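Local coordinates for protein ElaA (Escherichia coli, PDB 5Z6N), which probably acts as an N-acetyltransferase of the GNAT superfamily, moving an acetyl group from acetyl-coenzyme A to an amine, at residues D38-D43 / I77-V82; I2-L7 / M96-E101. All blocks are in the same frame, centred on the assembly; numbering follows the deposited sequence.

Contact 1 of 2, residues D38-D43 / I77-V82; sequences DIDGDD and IGRVIV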
loop_
_atom_site.group_PDB
_atom_site.type_symbol
_atom_site.label_atom_id
_atom_site.label_comp_id
_atom_site.label_asym_id
_atom_site.label_seq_id
_atom_site.Cartn_x
_atom_site.Cartn_y
_atom_site.Cartn_z
ATOM N N ASP B 38 -1.309 -5.565 3.997
ATOM C CA ASP B 38 -0.869 -6.010 2.676
ATOM C C ASP B 38 0.598 -5.680 2.427
ATOM O O ASP B 38 1.286 -6.409 1.703
ATOM C CB ASP B 38 -1.743 -5.379 1.592
ATOM C CG ASP B 38 -1.185 -5.600 0.201
ATOM O OD1 ASP B 38 -0.954 -6.771 -0.163
ATOM O OD2 ASP B 38 -0.963 -4.604 -0.521
ATOM N N ILE B 39 1.086 -4.595 3.016
ATOM C CA ILE B 39 2.448 -4.117 2.792
ATOM C C ILE B 39 3.268 -4.605 3.983
ATOM O O ILE B 39 3.338 -3.961 5.031
ATOM C CB ILE B 39 2.482 -2.600 2.623
ATOM C CG1 ILE B 39 1.669 -2.201 1.388
ATOM C CG2 ILE B 39 3.895 -2.096 2.497
ATOM C CD1 ILE B 39 1.063 -0.818 1.467
ATOM N N ASP B 40 3.896 -5.771 3.818
ATOM C CA ASP B 40 4.469 -6.515 4.931
ATOM C C ASP B 40 5.991 -6.504 4.969
ATOM O O ASP B 40 6.573 -7.121 5.869
ATOM C CB ASP B 40 3.975 -7.967 4.898
ATOM C CG ASP B 40 4.245 -8.651 3.567
ATOM O OD1 ASP B 40 4.976 -8.082 2.726
ATOM O OD2 ASP B 40 3.727 -9.767 3.359
ATOM N N GLY B 41 6.652 -5.841 4.026
ATOM C CA GLY B 41 8.104 -5.817 4.012
ATOM C C GLY B 41 8.712 -6.742 2.977
ATOM O O GLY B 41 9.713 -6.401 2.339
ATOM N N ASP B 42 8.087 -7.903 2.775
ATOM C CA ASP B 42 8.615 -8.965 1.922
ATOM C C ASP B 42 8.882 -8.539 0.481
ATOM O O ASP B 42 9.371 -9.344 -0.319
ATOM C CB ASP B 42 7.670 -10.168 1.945
ATOM C CG ASP B 42 7.464 -10.723 3.336
ATOM O OD1 ASP B 42 8.187 -10.301 4.264
ATOM O OD2 ASP B 42 6.571 -11.582 3.500
ATOM N N ASP B 43 8.564 -7.297 0.126
ATOM C CA ASP B 43 8.681 -6.877 -1.264
ATOM C C ASP B 43 10.060 -6.370 -1.666
ATOM O O ASP B 43 10.469 -6.573 -2.813
ATOM C CB ASP B 43 7.631 -5.802 -1.555
ATOM C CG ASP B 43 6.216 -6.328 -1.427
ATOM O OD1 ASP B 43 5.792 -7.103 -2.310
ATOM O OD2 ASP B 43 5.531 -5.970 -0.446
ATOM N N ILE B 77 4.976 -18.462 -4.298
ATOM C CA ILE B 77 4.203 -17.577 -5.161
ATOM C C ILE B 77 3.022 -17.056 -4.357
ATOM O O ILE B 77 2.400 -17.807 -3.597
ATOM C CB ILE B 77 3.725 -18.294 -6.439
ATOM C CG1 ILE B 77 4.911 -18.730 -7.294
ATOM C CG2 ILE B 77 2.802 -17.400 -7.251
ATOM C CD1 ILE B 77 4.494 -19.424 -8.570
ATOM N N GLY B 78 2.721 -15.770 -4.509
ATOM C CA GLY B 78 1.605 -15.182 -3.794
ATOM C C GLY B 78 1.209 -13.860 -4.412
ATOM O O GLY B 78 1.866 -13.356 -5.329
ATOM N N ARG B 79 0.112 -13.305 -3.886
ATOM C CA ARG B 79 -0.452 -12.025 -4.333
ATOM C C ARG B 79 -0.957 -12.095 -5.776
ATOM O O ARG B 79 -0.945 -11.095 -6.500
ATOM C CB ARG B 79 0.556 -10.879 -4.175
ATOM C CG ARG B 79 1.024 -10.639 -2.758
ATOM C CD ARG B 79 -0.151 -10.530 -1.802
ATOM N NE ARG B 79 0.109 -9.598 -0.714
ATOM C CZ ARG B 79 0.670 -9.950 0.440
ATOM N NH1 ARG B 79 0.871 -9.048 1.385
ATOM N NH2 ARG B 79 1.057 -11.199 0.645
ATOM N N VAL B 80 -1.427 -13.268 -6.196
ATOM C CA VAL B 80 -1.787 -13.498 -7.592
ATOM C C VAL B 80 -3.045 -12.706 -7.928
ATOM O O VAL B 80 -4.099 -12.900 -7.309
ATOM C CB VAL B 80 -1.982 -14.995 -7.861
ATOM C CG1 VAL B 80 -2.382 -15.233 -9.315
ATOM C CG2 VAL B 80 -0.709 -15.767 -7.492
ATOM N N ILE B 81 -2.944 -11.808 -8.912
ATOM C CA ILE B 81 -4.040 -10.906 -9.251
ATOM C C ILE B 81 -4.240 -10.835 -10.755
ATOM O O ILE B 81 -3.275 -10.814 -11.528
ATOM C CB ILE B 81 -3.816 -9.479 -8.710
ATOM C CG1 ILE B 81 -3.548 -9.493 -7.208
ATOM C CG2 ILE B 81 -5.028 -8.616 -9.009
ATOM C CD1 ILE B 81 -3.240 -8.132 -6.648
ATOM N N VAL B 82 -5.507 -10.797 -11.161
ATOM C CA VAL B 82 -5.946 -10.225 -12.424
ATOM C C VAL B 82 -6.951 -9.130 -12.096
ATOM O O VAL B 82 -7.811 -9.310 -11.226
ATOM C CB VAL B 82 -6.576 -11.284 -13.352
ATOM C CG1 VAL B 82 -7.181 -10.619 -14.577
ATOM C CG2 VAL B 82 -5.547 -12.331 -13.748
#
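Arg79 reaches out of strand 75-82 into the acidic loop 38-43, and its guanidinium joins Asp38 and Asp40 in a salt-bridge network. From CB, directed at the loop, the chain starts with CG anti to the carbonyl carbon (chi1 -60°) and then bends at chi2 and chi3, carrying Arg79 CD to 4.2 Å from Asp38 OD1. Arg79 NE donates to Asp38 OD1 at 3.1 Å with an N-H...O angle of 153°; the oxygen is met almost head-on and lies near the guanidinium plane. Arg79 NH1 donates to the backbone O of Asp38 at 2.7 Å, a more bent bond, and more weakly to OD1. The guanidinium therefore grips Asp38 side-on, one nitrogen on the carboxylate and one on the main chain. Asp40 OD2 comes in obliquely and forms a looser ion pair with Arg79 NH1 at 3.5 Å. The stronger partner of Asp40 OD2 is Arg64. Asp40 OD1 accepts from Asp42 N in an Asx turn, consistent with a fixed orientation of that carboxylate. Arg24 also pairs with Asp38 OD1, and the hydroxyl of Tyr18 of the second subunit is hydrogen-bonded to Gly41 N and Asp43 OD2. The carboxylates of Asp38 and Asp40 probably balance the arginines gathered around them, so that paired charges, with no apolar contact between the two segments, tie an irregular loop to the central sheet of the GNAT fold beside the subunit interface.

Contact 2 of 2, residues I2-L7 / M96-E101; sequences IEWQDL and MSKTLE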
loop_
_atom_site.group_PDB
_atom_site.type_symbol
_atom_site.label_atom_id
_atom_site.label_comp_id
_atom_site.label_asym_id
_atom_site.label_seq_id
_atom_site.Cartn_x
_atom_site.Cartn_y
_atom_site.Cartn_z
ATOM N N ILE B 2 -0.723 -7.574 -23.733
ATOM C CA ILE B 2 -0.209 -7.218 -22.417
ATOM C C ILE B 2 1.300 -7.410 -22.408
ATOM O O ILE B 2 1.802 -8.487 -22.756
ATOM C CB ILE B 2 -0.881 -8.069 -21.325
ATOM C CG1 ILE B 2 -2.381 -7.766 -21.251
ATOM C CG2 ILE B 2 -0.194 -7.867 -19.973
ATOM C CD1 ILE B 2 -3.235 -8.993 -20.995
ATOM N N GLU B 3 2.029 -6.368 -22.018
ATOM C CA GLU B 3 3.467 -6.478 -21.819
ATOM C C GLU B 3 3.727 -6.947 -20.394
ATOM O O GLU B 3 3.075 -6.486 -19.451
ATOM C CB GLU B 3 4.175 -5.148 -22.094
ATOM C CG GLU B 3 4.046 -4.095 -20.998
ATOM C CD GLU B 3 5.005 -2.929 -21.183
ATOM O OE1 GLU B 3 4.560 -1.769 -21.065
ATOM O OE2 GLU B 3 6.203 -3.175 -21.446
ATOM N N TRP B 4 4.652 -7.886 -20.246
ATOM C CA TRP B 4 5.006 -8.424 -18.944
ATOM C C TRP B 4 6.401 -7.957 -18.552
ATOM O O TRP B 4 7.291 -7.814 -19.397
ATOM C CB TRP B 4 4.941 -9.953 -18.937
ATOM C CG TRP B 4 3.563 -10.485 -19.180
ATOM C CD1 TRP B 4 2.994 -10.751 -20.390
ATOM C CD2 TRP B 4 2.579 -10.820 -18.191
ATOM N NE1 TRP B 4 1.717 -11.228 -20.217
ATOM C CE2 TRP B 4 1.438 -11.279 -18.876
ATOM C CE3 TRP B 4 2.548 -10.770 -16.793
ATOM C CZ2 TRP B 4 0.280 -11.686 -18.214
ATOM C CZ3 TRP B 4 1.395 -11.175 -16.137
ATOM C CH2 TRP B 4 0.279 -11.624 -16.849
ATOM N N GLN B 5 6.573 -7.700 -17.259
ATOM C CA GLN B 5 7.862 -7.320 -16.700
ATOM C C GLN B 5 8.174 -8.233 -15.526
ATOM O O GLN B 5 7.342 -8.405 -14.631
ATOM C CB GLN B 5 7.866 -5.851 -16.260
ATOM C CG GLN B 5 7.364 -4.881 -17.316
ATOM C CD GLN B 5 7.593 -3.435 -16.922
ATOM O OE1 GLN B 5 7.262 -3.029 -15.816
ATOM N NE2 GLN B 5 8.165 -2.652 -17.826
ATOM N N ASP B 6 9.363 -8.830 -15.547
ATOM C CA ASP B 6 9.838 -9.732 -14.503
ATOM C C ASP B 6 10.911 -8.962 -13.738
ATOM O O ASP B 6 12.096 -9.012 -14.060
ATOM C CB ASP B 6 10.365 -11.058 -15.122
ATOM C CG ASP B 6 11.110 -11.927 -14.119
ATOM O OD1 ASP B 6 10.950 -11.716 -12.899
ATOM O OD2 ASP B 6 11.824 -12.855 -14.554
ATOM N N LEU B 7 10.479 -8.250 -12.706
ATOM C CA LEU B 7 11.323 -7.278 -12.025
ATOM C C LEU B 7 11.861 -7.865 -10.730
ATOM O O LEU B 7 11.083 -8.260 -9.855
ATOM C CB LEU B 7 10.531 -6.005 -11.730
ATOM C CG LEU B 7 9.906 -5.264 -12.916
ATOM C CD1 LEU B 7 9.624 -3.836 -12.543
ATOM C CD2 LEU B 7 10.785 -5.318 -14.158
ATOM N N MET B 96 0.378 -16.986 -14.483
ATOM C CA MET B 96 0.909 -18.123 -13.739
ATOM C C MET B 96 2.084 -18.766 -14.469
ATOM O O MET B 96 3.153 -18.975 -13.886
ATOM C CB MET B 96 -0.203 -19.142 -13.502
ATOM C CG MET B 96 -1.250 -18.681 -12.514
ATOM S SD MET B 96 -0.518 -18.457 -10.884
ATOM C CE MET B 96 0.104 -20.113 -10.588
ATOM N N SER B 97 1.901 -19.079 -15.753
ATOM C CA SER B 97 2.935 -19.791 -16.499
ATOM C C SER B 97 4.201 -18.957 -16.659
ATOM O O SER B 97 5.306 -19.511 -16.673
ATOM C CB SER B 97 2.392 -20.210 -17.864
ATOM O OG SER B 97 1.750 -19.121 -18.503
ATOM N N LYS B 98 4.070 -17.634 -16.786
ATOM C CA LYS B 98 5.260 -16.794 -16.863
ATOM C C LYS B 98 5.940 -16.668 -15.506
ATOM O O LYS B 98 7.165 -16.507 -15.442
ATOM C CB LYS B 98 4.894 -15.418 -17.418
ATOM C CG LYS B 98 4.318 -15.477 -18.823
ATOM C CD LYS B 98 4.204 -14.097 -19.446
ATOM C CE LYS B 98 3.897 -14.194 -20.937
ATOM N NZ LYS B 98 2.534 -14.733 -21.212
ATOM N N THR B 99 5.168 -16.747 -14.419
ATOM C CA THR B 99 5.738 -16.698 -13.077
ATOM C C THR B 99 6.425 -18.006 -12.711
ATOM O O THR B 99 7.413 -17.998 -11.968
ATOM C CB THR B 99 4.649 -16.347 -12.054
ATOM O OG1 THR B 99 4.078 -15.071 -12.378
ATOM C CG2 THR B 99 5.218 -16.266 -10.649
ATOM N N LEU B 100 5.936 -19.130 -13.234
ATOM C CA LEU B 100 6.642 -20.391 -13.048
ATOM C C LEU B 100 7.880 -20.468 -13.934
ATOM O O LEU B 100 8.904 -21.019 -13.520
ATOM C CB LEU B 100 5.704 -21.564 -13.324
ATOM C CG LEU B 100 4.619 -21.754 -12.264
ATOM C CD1 LEU B 100 3.629 -22.822 -12.701
ATOM C CD2 LEU B 100 5.252 -22.115 -10.927
ATOM N N GLU B 101 7.808 -19.918 -15.151
ATOM C CA GLU B 101 9.005 -19.790 -15.977
ATOM C C GLU B 101 10.066 -18.950 -15.279
ATOM O O GLU B 101 11.266 -19.135 -15.517
ATOM C CB GLU B 101 8.647 -19.179 -17.334
ATOM C CG GLU B 101 9.848 -18.844 -18.218
ATOM C CD GLU B 101 9.480 -17.968 -19.406
ATOM O OE1 GLU B 101 8.390 -17.355 -19.384
ATOM O OE2 GLU B 101 10.288 -17.881 -20.356
#
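The indole of Trp4 and the aliphatic end of Lys98 join strand 3-8, at one edge of the central GNAT sheet, to helix 91-106, which packs across that sheet. The two side chains cross at about a right angle, the lysine passing over one face of the ring system. The closely packed part is the methylene chain: Lys98 CD stands 3.6 Å from the centroid of the five-membered ring of Trp4, only 9° from the ring normal, a CH-pi contact over the face. Lys98 CE follows at 3.6 Å from Trp4 CD1. On the opposite face of the Trp4 indole, Ile2 CG2 sits 3.8 Å above the plane, offset toward the rim, so the ring lies between an aliphatic group from just before the strand and one from the helix. Trp4 also packs on Gln94 and Leu95 of the helix, on Ile51 of strand 49-54 and on Ala61 of strand 59-67. The outer part is looser. No hydrogen bond crosses between the segments, both residues are partly exposed, and the ammonium makes only an off-centre cation-pi contact, 34° from the normal. Replacing the tryptophan with an alanine here would probably open a gap between Ile2 and Lys98 and leave the lysine chain without its aromatic face. The extended chain of Lys98 turns only at its last torsion (chi4 68°), and that bend brings NZ to 3.7 Å from Trp4 NE1.

Overall arrangement
Strand 75-82 and helix 91-106 are consecutive elements of the chain, so each contact ties a distant segment to one of two neighbours. Contact 1 lies nearer the middle of the chain, its centre about 6 Å from the chain's centre against about 10 Å for that of contact 2, and is partly buried; contact 2 is at the surface. Their centres are about 15 Å apart, bridged by apolar packing of Ile77 on Leu100 and Thr99 and of Val80 on Met96. The chemistry differs accordingly: directional charge pairing near the second subunit in contact 1, and an aliphatic-aromatic overlap with a loosely placed cation in contact 2, which no other chain of the assembly touches.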